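Local coordinates for putative phosphoenolpyruvate-dependent sugar phosphotransferase system (PTS) permease (Klebsiella pneumoniae subsp. pneumoniae, PDB 3MTQ), which probably serves as the IIA component of a mannose-type sugar phosphotransferase system, relaying phosphate during sugar uptake, at residues A[122-126]-A[127-131]. Sequence-based numbering, arbitrary orientation. Where two conformers were deposited one is given.
Sequences AAEDN and TEKLI
An asparagine N-cap opens helix 127-141, where the chain leaves the loop that follows helix 112-120 in this EIIA-man-type domain. N126 caps: its OD1 accepts the backbone N of K129 at 3.1 Å, the donor standing above the carbonyl plane and not on a lone pair. Asparagine suits the place because amides of a helix's first turn lack the helical carbonyl four residues back, and its short side chain reaches forward to the amide three residues on. With CG anti to the backbone N (chi1 -178°), the side chain turns beside its own carbonyl carbon and places CG 3.5 Å from K129 CB, the N126 and K129 side chains crossing at about a right angle. The first regular helical bond runs from L130 N to N126 O, 3.0 Å long and nearly straight.

Both carboxylate oxygens of E124 are used. OE2 accepts N126 N at 2.9 Å through its anti lone pair, while OE1 forms a salt bridge with K129, whose NZ meets it from above the carboxylate plane, 2.6 Å away. E124 and K129 also cross at about a right angle; the bend of the lysine at chi4 (-93°) brings NZ to the acid. On the buried side, T127 OG1 bonds to E79 and R22, and its side chain touches H105 of strand 104-108. A water links the backbone of D125 and T127, donating to D125 O and accepting from T127 N at 3.1 Å.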
# COMPACT_ATOMS: atom_id res chain seq x y z
N ALA A 122 10.04 -16.77 -0.86
CA ALA A 122 9.46 -17.29 -2.09
C ALA A 122 9.78 -18.75 -2.40
O ALA A 122 9.08 -19.38 -3.21
CB ALA A 122 9.92 -16.44 -3.24
N ALA A 123 10.81 -19.29 -1.76
CA ALA A 123 11.14 -20.73 -1.83
C ALA A 123 10.16 -21.59 -1.03
O ALA A 123 10.12 -22.80 -1.19
CB ALA A 123 12.55 -20.98 -1.33
N GLU A 124 9.37 -20.95 -0.17
CA GLU A 124 8.41 -21.63 0.69
C GLU A 124 7.34 -22.39 -0.13
O GLU A 124 6.69 -21.82 -1.02
CB GLU A 124 7.75 -20.60 1.63
CG GLU A 124 6.72 -21.18 2.64
CD GLU A 124 7.30 -22.36 3.43
OE1 GLU A 124 8.26 -22.13 4.20
OE2 GLU A 124 6.81 -23.50 3.26
N ASP A 125 7.20 -23.67 0.15
CA ASP A 125 6.24 -24.52 -0.56
C ASP A 125 4.85 -24.63 0.10
O ASP A 125 3.86 -24.96 -0.57
CB ASP A 125 6.82 -25.94 -0.79
CG ASP A 125 7.16 -26.65 0.51
OD1 ASP A 125 8.14 -26.26 1.17
OD2 ASP A 125 6.45 -27.62 0.86
N ASN A 126 4.75 -24.38 1.40
CA ASN A 126 3.44 -24.36 2.06
C ASN A 126 2.86 -22.97 1.81
O ASN A 126 3.23 -21.99 2.48
CB ASN A 126 3.63 -24.63 3.55
CG ASN A 126 2.31 -24.68 4.34
OD1 ASN A 126 1.29 -24.09 3.97
ND2 ASN A 126 2.36 -25.35 5.49
N THR A 127 1.97 -22.88 0.82
CA THR A 127 1.47 -21.56 0.40
C THR A 127 0.65 -20.85 1.47
O THR A 127 0.72 -19.62 1.62
CB THR A 127 0.73 -21.65 -0.91
OG1 THR A 127 1.65 -22.18 -1.86
CG2 THR A 127 0.24 -20.26 -1.35
N GLU A 128 -0.04 -21.65 2.27
CA GLU A 128 -0.82 -21.14 3.41
C GLU A 128 0.08 -20.46 4.43
O GLU A 128 -0.25 -19.39 4.97
CB GLU A 128 -1.56 -22.26 4.15
CG GLU A 128 -3.05 -22.39 3.82
CD GLU A 128 -3.74 -23.42 4.69
OE1 GLU A 128 -3.83 -23.20 5.92
OE2 GLU A 128 -4.19 -24.45 4.15
N LYS A 129 1.21 -21.10 4.73
CA LYS A 129 2.20 -20.62 5.67
C LYS A 129 2.85 -19.36 5.15
O LYS A 129 2.97 -18.39 5.86
CB LYS A 129 3.25 -21.71 5.94
CG LYS A 129 4.42 -21.33 6.82
CD LYS A 129 5.34 -22.55 7.03
CE LYS A 129 6.66 -22.16 7.70
NZ LYS A 129 7.74 -21.86 6.73
N LEU A 130 3.26 -19.36 3.89
CA LEU A 130 3.79 -18.14 3.25
C LEU A 130 2.89 -16.89 3.43
O LEU A 130 3.34 -15.80 3.86
CB LEU A 130 3.97 -18.41 1.76
CG LEU A 130 4.29 -17.25 0.80
CD1 LEU A 130 5.71 -16.78 0.99
CD2 LEU A 130 4.11 -17.66 -0.60
N ILE A 131 1.65 -17.03 3.00
CA ILE A 131 0.68 -15.93 2.98
C ILE A 131 0.31 -15.46 4.41
O ILE A 131 0.33 -14.29 4.71
CB ILE A 131 -0.59 -16.35 2.20
CG1 ILE A 131 -0.28 -16.44 0.66
CG2 ILE A 131 -1.70 -15.35 2.47
CD1 ILE A 131 -1.23 -17.32 -0.15
O HOH W 1 1.26 -25.07 -1.22